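Long-range contacts in beta sliding clamp (Bartonella birtlesii LL-WM9, PDB 6PTR), which probably encircles DNA as a ring-shaped head-to-tail homodimer and tethers DNA polymerases and other proteins to it, making replication processive: residues V35-N40 with Q119-I124; K53-D58 with D125-L130; D58-E63 with V246-L251. All coordinates share one frame; numbering follows the deposited sequence. Where two conformers were deposited one is given.

Contact 1. Residues V35-N40 with Q119-I124; sequences VPILSN and QCLPKI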
# COMPACT_ATOMS: atom_id res chain seq x y z
N VAL C 35 6.81 8.70 24.63
CA VAL C 35 7.05 8.30 26.02
C VAL C 35 7.44 6.82 26.01
O VAL C 35 6.60 5.98 25.67
CB VAL C 35 5.81 8.53 26.89
CG1 VAL C 35 5.96 7.84 28.23
CG2 VAL C 35 5.56 10.02 27.07
N PRO C 36 8.67 6.47 26.40
CA PRO C 36 9.19 5.12 26.09
C PRO C 36 8.33 3.97 26.57
O PRO C 36 8.13 3.02 25.81
CB PRO C 36 10.57 5.11 26.76
CG PRO C 36 10.98 6.54 26.74
CD PRO C 36 9.72 7.34 26.96
N ILE C 37 7.82 4.00 27.81
CA ILE C 37 7.03 2.87 28.31
C ILE C 37 5.78 2.66 27.46
O ILE C 37 5.30 1.52 27.32
CB ILE C 37 6.67 3.07 29.80
CG1 ILE C 37 6.12 1.77 30.40
CG2 ILE C 37 5.67 4.19 29.99
CD1 ILE C 37 7.11 0.63 30.36
N LEU C 38 5.22 3.73 26.88
CA LEU C 38 3.98 3.58 26.13
C LEU C 38 4.17 2.92 24.78
O LEU C 38 3.17 2.59 24.12
CB LEU C 38 3.29 4.94 25.96
CG LEU C 38 2.79 5.57 27.25
CD1 LEU C 38 2.21 6.94 26.96
CD2 LEU C 38 1.78 4.66 27.98
N SER C 39 5.41 2.74 24.33
CA SER C 39 5.68 1.97 23.13
C SER C 39 5.77 0.47 23.40
O SER C 39 5.93 -0.31 22.46
CB SER C 39 6.97 2.47 22.47
OG SER C 39 6.77 3.78 21.98
N ASN C 40 5.63 0.05 24.64
CA ASN C 40 5.86 -1.33 25.01
C ASN C 40 4.55 -2.07 25.26
O ASN C 40 3.53 -1.46 25.61
CB ASN C 40 6.74 -1.40 26.26
CG ASN C 40 8.19 -1.12 25.94
OD1 ASN C 40 8.51 -0.57 24.88
ND2 ASN C 40 9.07 -1.48 26.85
N GLN C 119 16.17 -5.04 24.79
CA GLN C 119 16.11 -4.06 25.86
C GLN C 119 14.66 -3.79 26.23
O GLN C 119 13.84 -3.47 25.37
CB GLN C 119 16.79 -2.76 25.43
CG GLN C 119 18.29 -2.87 25.21
CD GLN C 119 18.86 -1.66 24.48
OE1 GLN C 119 18.17 -0.65 24.29
NE2 GLN C 119 20.11 -1.76 24.05
N CYS C 120 14.35 -3.91 27.52
CA CYS C 120 12.99 -3.88 28.03
C CYS C 120 12.87 -2.85 29.15
O CYS C 120 13.83 -2.18 29.54
CB CYS C 120 12.59 -5.25 28.54
SG CYS C 120 12.31 -6.43 27.21
N LEU C 121 11.65 -2.74 29.68
CA LEU C 121 11.37 -1.90 30.82
C LEU C 121 10.51 -2.70 31.80
O LEU C 121 9.68 -3.51 31.37
CB LEU C 121 10.66 -0.61 30.39
CG LEU C 121 11.50 0.34 29.54
CD1 LEU C 121 10.66 1.46 28.97
CD2 LEU C 121 12.65 0.92 30.37
N PRO C 122 10.70 -2.53 33.10
CA PRO C 122 10.01 -3.39 34.07
C PRO C 122 8.52 -3.08 34.15
O PRO C 122 8.06 -1.97 33.86
CB PRO C 122 10.71 -3.06 35.40
CG PRO C 122 11.22 -1.67 35.23
CD PRO C 122 11.64 -1.59 33.76
N LYS C 123 7.76 -4.09 34.58
CA LYS C 123 6.32 -3.94 34.75
C LYS C 123 5.95 -2.74 35.63
O LYS C 123 4.93 -2.07 35.39
CB LYS C 123 5.73 -5.22 35.36
CG LYS C 123 4.26 -5.10 35.69
CD LYS C 123 3.71 -6.32 36.42
CE LYS C 123 2.24 -6.11 36.81
NZ LYS C 123 1.65 -7.31 37.47
N ILE C 124 6.75 -2.46 36.67
CA ILE C 124 6.39 -1.39 37.59
C ILE C 124 6.30 -0.04 36.90
O ILE C 124 5.61 0.85 37.39
CB ILE C 124 7.36 -1.27 38.79
CG1 ILE C 124 8.81 -1.09 38.32
CG2 ILE C 124 7.18 -2.42 39.77
CD1 ILE C 124 9.71 -0.57 39.41
O HOH W 1 12.09 -1.26 26.27
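I37 sends CG1 away from its own amide nitrogen (chi1 -168°), and CD1 at the end of that branch meets L121. L121 comes from the other segment with CG anti to its carbonyl carbon (chi1 -67°), which lays the isobutyl group over the turn. The two side chains meet at a slant: I37 CD1 lies 3.8 Å from L121 CB and 3.9 Å from L121 CD1, so the isoleucine tip rests against the base and one branch of the leucine. That same branch presses on the turn itself, with L121 CD1 3.9 Å from I37 CA and 4.3 Å from P36 CB.

N40 approaches the leucine from a different direction, the two side chains crossing at about a right angle. Its amide nitrogen ND2 stands 4.0 Å from L121 CD1, a packing contact that leaves the N-H groups for polar partners. One such partner is a water, 3.1 Å from N40 ND2, which accepts from the amide and donates to Q119 O 3.0 Å away. The other is T76 OG1, which is also bonded to L121 O. With two partners gripping ND2, the amide is held in one rotation beside the leucine.

Three backbone bonds of the i to i+3 kind, beginning with L38 N to V35 O, give the 3-10 turn its shape. The contact lies within the N-terminal domain and packs this turn, between helix 15-26 and strand 40-46, against the link that leaves strand 114-119. Edge strand 71-78 lies against both, its T76 being backbone-bonded to L121 and touched by I37. Further along, K123 forms a salt bridge with D44 of strand 40-46, and at the other end Q119 NE2 is bonded to P312 O of the second subunit.

Contact 2. Residues K53-D58 with D125-L130; sequences KATDLD and DFPESL. With EDO (1,2-ethanediol), chain Q.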
# COMPACT_ATOMS: atom_id res chain seq x y z
N LYS C 53 -0.85 -6.62 27.61
CA LYS C 53 -1.57 -5.36 27.84
C LYS C 53 -0.86 -4.26 27.06
O LYS C 53 0.37 -4.19 27.08
CB LYS C 53 -1.60 -5.02 29.34
CG LYS C 53 -2.38 -3.74 29.71
CD LYS C 53 -2.27 -3.38 31.22
CE LYS C 53 -3.13 -4.25 32.10
NZ LYS C 53 -3.16 -3.71 33.50
N ALA C 54 -1.63 -3.41 26.38
CA ALA C 54 -1.07 -2.21 25.76
C ALA C 54 -2.02 -1.05 26.05
O ALA C 54 -3.20 -1.26 26.28
CB ALA C 54 -0.89 -2.36 24.23
N THR C 55 -1.49 0.18 26.04
CA THR C 55 -2.32 1.33 26.37
C THR C 55 -1.72 2.56 25.71
O THR C 55 -0.51 2.62 25.45
CB THR C 55 -2.44 1.57 27.89
OG1 THR C 55 -3.36 2.65 28.13
CG2 THR C 55 -1.10 1.96 28.48
N ASP C 56 -2.57 3.53 25.39
CA ASP C 56 -2.08 4.87 25.08
C ASP C 56 -2.54 5.89 26.13
O ASP C 56 -2.50 7.10 25.86
CB ASP C 56 -2.51 5.28 23.67
CG ASP C 56 -4.02 5.48 23.54
OD1 ASP C 56 -4.75 5.44 24.54
OD2 ASP C 56 -4.45 5.70 22.39
N LEU C 57 -2.97 5.42 27.30
CA LEU C 57 -3.51 6.17 28.44
C LEU C 57 -4.98 6.54 28.26
O LEU C 57 -5.67 6.81 29.25
CB LEU C 57 -2.69 7.44 28.74
CG LEU C 57 -1.22 7.19 29.09
CD1 LEU C 57 -0.53 8.51 29.39
CD2 LEU C 57 -1.12 6.22 30.25
N ASP C 58 -5.49 6.56 27.02
CA ASP C 58 -6.92 6.77 26.80
C ASP C 58 -7.66 5.46 26.58
O ASP C 58 -8.81 5.31 27.02
CB ASP C 58 -7.15 7.67 25.59
CG ASP C 58 -6.65 9.08 25.81
OD1 ASP C 58 -6.64 9.52 26.97
OD2 ASP C 58 -6.26 9.73 24.82
N ASP C 125 7.01 0.14 35.78
CA ASP C 125 6.91 1.38 35.02
C ASP C 125 5.61 1.48 34.24
O ASP C 125 5.22 2.59 33.85
CB ASP C 125 8.07 1.52 34.03
CG ASP C 125 9.42 1.69 34.70
OD1 ASP C 125 9.47 1.96 35.92
OD2 ASP C 125 10.45 1.56 33.99
N PHE C 126 4.96 0.36 33.97
CA PHE C 126 3.82 0.33 33.06
C PHE C 126 2.58 0.90 33.72
O PHE C 126 2.37 0.70 34.93
CB PHE C 126 3.56 -1.09 32.58
CG PHE C 126 2.75 -1.15 31.32
CD1 PHE C 126 3.36 -0.95 30.11
CD2 PHE C 126 1.39 -1.37 31.36
CE1 PHE C 126 2.62 -1.00 28.93
CE2 PHE C 126 0.65 -1.41 30.17
CZ PHE C 126 1.27 -1.23 28.98
N PRO C 127 1.75 1.64 32.98
CA PRO C 127 0.52 2.18 33.56
C PRO C 127 -0.40 1.06 34.01
O PRO C 127 -0.67 0.10 33.27
CB PRO C 127 -0.11 2.98 32.40
CG PRO C 127 1.05 3.33 31.52
CD PRO C 127 1.99 2.15 31.62
N GLU C 128 -0.89 1.17 35.23
CA GLU C 128 -1.93 0.29 35.72
C GLU C 128 -3.00 1.16 36.35
O GLU C 128 -2.67 2.12 37.06
CB GLU C 128 -1.40 -0.73 36.73
CG GLU C 128 -2.48 -1.66 37.26
CD GLU C 128 -1.94 -2.92 37.90
OE1 GLU C 128 -0.72 -3.00 38.15
OE2 GLU C 128 -2.75 -3.83 38.15
N SER C 129 -4.25 0.86 36.05
CA SER C 129 -5.39 1.59 36.60
C SER C 129 -5.92 0.91 37.86
O SER C 129 -5.67 -0.28 38.10
CB SER C 129 -6.51 1.69 35.57
OG SER C 129 -6.05 2.23 34.35
N LEU C 130 -6.68 1.67 38.64
CA LEU C 130 -7.51 1.06 39.67
C LEU C 130 -8.58 0.19 39.01
O LEU C 130 -8.84 0.30 37.81
CB LEU C 130 -8.17 2.13 40.53
CG LEU C 130 -7.24 2.90 41.46
CD1 LEU C 130 -8.03 4.01 42.11
CD2 LEU C 130 -6.63 1.97 42.50
C1 EDO Q . -8.29 3.69 30.18
O1 EDO Q . -7.98 4.96 30.76
C2 EDO Q . -7.30 2.66 30.71
O2 EDO Q . -7.85 2.01 31.86
O HOH W 2 -4.83 -1.14 34.03
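F126 turns its ring toward strand 53-55, with CG anti to the backbone N (chi1 -161°), and touches three successive residues there. F126 CZ sits 3.6 Å from K53 O, approached obliquely, while A54 CA lies at the ring edge. F126 CE2 is 3.7 Å from K53 CD, part of a lysine chain that bends at chi3 (-76°). T55 CG2, 4.0 Å from F126 CZ, also reaches P127. P127 CD sits over one face of the F126 ring, 3.4 Å above its plane and offset toward the rim, and P127 CG meets L57 CD2 at 3.8 Å. The E128 carboxylate is near K53 without touching it, K53 NZ to E128 OE2 being 4.7 Å; NZ also makes a long, weak ion pair with E60 OE2. S129 N and K53 NZ both donate to one water, and S129 OG lies 3.1 Å from O2 of a 1,2-ethanediol, probably from the crystallisation liquor, whose O1 bonds weakly to L57 O.

The first segment folds back through an ST turn, L57 N to T55 OG1, overlapped by an Asx turn, D58 N to D56 OD1. Together they shape the connection of a beta hairpin between strands 49-55 and 59-69.

Contact 3. Residues D58-E63 with V246-L251; sequences DLEVTE and VFTSKL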
# COMPACT_ATOMS: atom_id res chain seq x y z
N ASP C 58 -5.49 6.56 27.02
CA ASP C 58 -6.92 6.77 26.80
C ASP C 58 -7.66 5.46 26.58
O ASP C 58 -8.81 5.31 27.02
CB ASP C 58 -7.15 7.67 25.59
CG ASP C 58 -6.65 9.08 25.81
OD1 ASP C 58 -6.64 9.52 26.97
OD2 ASP C 58 -6.26 9.73 24.82
N LEU C 59 -7.02 4.52 25.92
CA LEU C 59 -7.56 3.21 25.59
C LEU C 59 -6.57 2.16 26.07
O LEU C 59 -5.36 2.29 25.84
CB LEU C 59 -7.77 3.06 24.08
CG LEU C 59 -8.25 1.72 23.53
CD1 LEU C 59 -9.63 1.37 24.10
CD2 LEU C 59 -8.30 1.79 21.98
N GLU C 60 -7.07 1.12 26.71
CA GLU C 60 -6.25 -0.01 27.15
C GLU C 60 -6.86 -1.28 26.59
O GLU C 60 -8.08 -1.42 26.56
CB GLU C 60 -6.22 -0.09 28.67
CG GLU C 60 -5.46 -1.27 29.26
CD GLU C 60 -5.75 -1.42 30.74
OE1 GLU C 60 -6.76 -2.09 31.09
OE2 GLU C 60 -5.01 -0.85 31.55
N VAL C 61 -6.02 -2.21 26.13
CA VAL C 61 -6.48 -3.51 25.64
C VAL C 61 -5.67 -4.59 26.33
O VAL C 61 -4.46 -4.45 26.51
CB VAL C 61 -6.33 -3.62 24.11
CG1 VAL C 61 -6.89 -4.96 23.61
CG2 VAL C 61 -7.06 -2.47 23.45
N THR C 62 -6.35 -5.66 26.74
CA THR C 62 -5.67 -6.83 27.27
C THR C 62 -6.18 -8.06 26.55
O THR C 62 -7.35 -8.13 26.18
CB THR C 62 -5.89 -6.99 28.77
OG1 THR C 62 -7.28 -7.26 29.02
CG2 THR C 62 -5.47 -5.71 29.52
N GLU C 63 -5.29 -9.03 26.34
CA GLU C 63 -5.73 -10.34 25.90
C GLU C 63 -4.93 -11.36 26.69
O GLU C 63 -3.76 -11.14 26.98
CB GLU C 63 -5.51 -10.60 24.42
CG GLU C 63 -6.27 -11.91 24.04
CD GLU C 63 -5.87 -12.42 22.72
OE1 GLU C 63 -5.80 -13.65 22.53
OE2 GLU C 63 -5.61 -11.57 21.86
N VAL C 246 -10.23 -7.64 26.57
CA VAL C 246 -10.94 -6.56 27.26
C VAL C 246 -10.43 -5.23 26.73
O VAL C 246 -9.22 -4.98 26.76
CB VAL C 246 -10.77 -6.64 28.78
CG1 VAL C 246 -11.52 -5.48 29.45
CG2 VAL C 246 -11.25 -7.98 29.35
N PHE C 247 -11.35 -4.37 26.26
CA PHE C 247 -11.09 -2.98 25.86
C PHE C 247 -11.64 -2.04 26.93
O PHE C 247 -12.83 -2.10 27.22
CB PHE C 247 -11.80 -2.59 24.57
CG PHE C 247 -11.30 -3.25 23.33
CD1 PHE C 247 -10.27 -2.69 22.61
CD2 PHE C 247 -11.91 -4.40 22.85
CE1 PHE C 247 -9.80 -3.29 21.45
CE2 PHE C 247 -11.47 -5.00 21.68
CZ PHE C 247 -10.41 -4.45 20.98
N THR C 248 -10.81 -1.14 27.45
CA THR C 248 -11.31 -0.12 28.37
C THR C 248 -10.90 1.25 27.85
O THR C 248 -9.72 1.48 27.58
CB THR C 248 -10.78 -0.31 29.80
OG1 THR C 248 -11.02 -1.66 30.22
CG2 THR C 248 -11.53 0.66 30.76
N SER C 249 -11.88 2.14 27.71
CA SER C 249 -11.64 3.44 27.07
C SER C 249 -12.20 4.55 27.94
O SER C 249 -13.26 4.40 28.55
CB SER C 249 -12.29 3.51 25.69
OG SER C 249 -12.02 4.78 25.09
N LYS C 250 -11.47 5.66 28.00
CA LYS C 250 -12.10 6.89 28.47
C LYS C 250 -13.26 7.23 27.53
O LYS C 250 -13.31 6.79 26.39
CB LYS C 250 -11.10 8.03 28.51
CG LYS C 250 -10.11 7.88 29.65
CD LYS C 250 -9.03 8.94 29.64
CE LYS C 250 -7.95 8.58 30.65
NZ LYS C 250 -6.79 9.51 30.60
N LEU C 251 -14.21 7.99 28.05
CA LEU C 251 -15.28 8.53 27.23
C LEU C 251 -14.93 9.96 26.89
O LEU C 251 -14.15 10.61 27.59
CB LEU C 251 -16.62 8.45 27.97
CG LEU C 251 -17.09 7.00 28.16
CD1 LEU C 251 -18.20 6.89 29.19
CD2 LEU C 251 -17.54 6.40 26.82
O HOH W 3 -8.69 -3.15 29.28
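The K250 side chain crosses that of D58 at a slant, its atoms meeting D58 one after another. CB and CG both stand 3.9 Å from D58 O. Next come K250 CD, 3.6 Å from D58 OD1, and CE, 4.0 Å from the same oxygen. NZ reaches OD1 at 3.6 Å in a long salt bridge and makes a weak hydrogen bond to L57 O.

From this end strands 59-63 and 246-250 run antiparallel. K250 N donates to D58 O, and E60 with T248 and T62 with V246 each exchange a pair of backbone bonds, 2.8 to 2.9 Å between N and O. In the non-hydrogen-bonded pairs, L59 with S249 and V61 with F247, the CA-H groups point at carbonyl oxygens of adjoining hydrogen-bonded residues, as L59 CA does at T248 O. L59 CD1 packs on S249 CB at 3.8 Å and comes near the edge of the F247 ring; in one conformer, V61 CG1 lies over a face of it. These residues face helix 211-221, where L59 and F247 touch E216. On the other side of the sheet a water bridges E60 OE1 and T248 OG1, the latter also bonded to R239 NE.

Five main-chain hydrogen bonds continue one sheet from the N-terminal into the central domain, so the join here rests mainly on backbone chemistry, the long D58-K250 pair probably adding little.

Overall arrangement
The three contacts step inward from the chain's periphery, their centres lying about 27, 21 and 14 Å from its centre. Contacts 1 and 2, 11 Å apart by centres, touch directly: N40 O meets F126 CE1 at 3.5 Å, and L38 CD2 meets P127 CG at 3.9 Å. Contacts 2 and 3, 9 Å apart by centres, share D58 and lie on neighbouring strands, 49-55 and 59-69, of one sheet, where A54 O probably accepts from V61 N at 3.0 Å. The 1,2-ethanediol of contact 2 lies about 4 Å from the E60 side chain of contact 3. Contacts 1 and 3 do not touch; about 8 Å separates their nearest atoms.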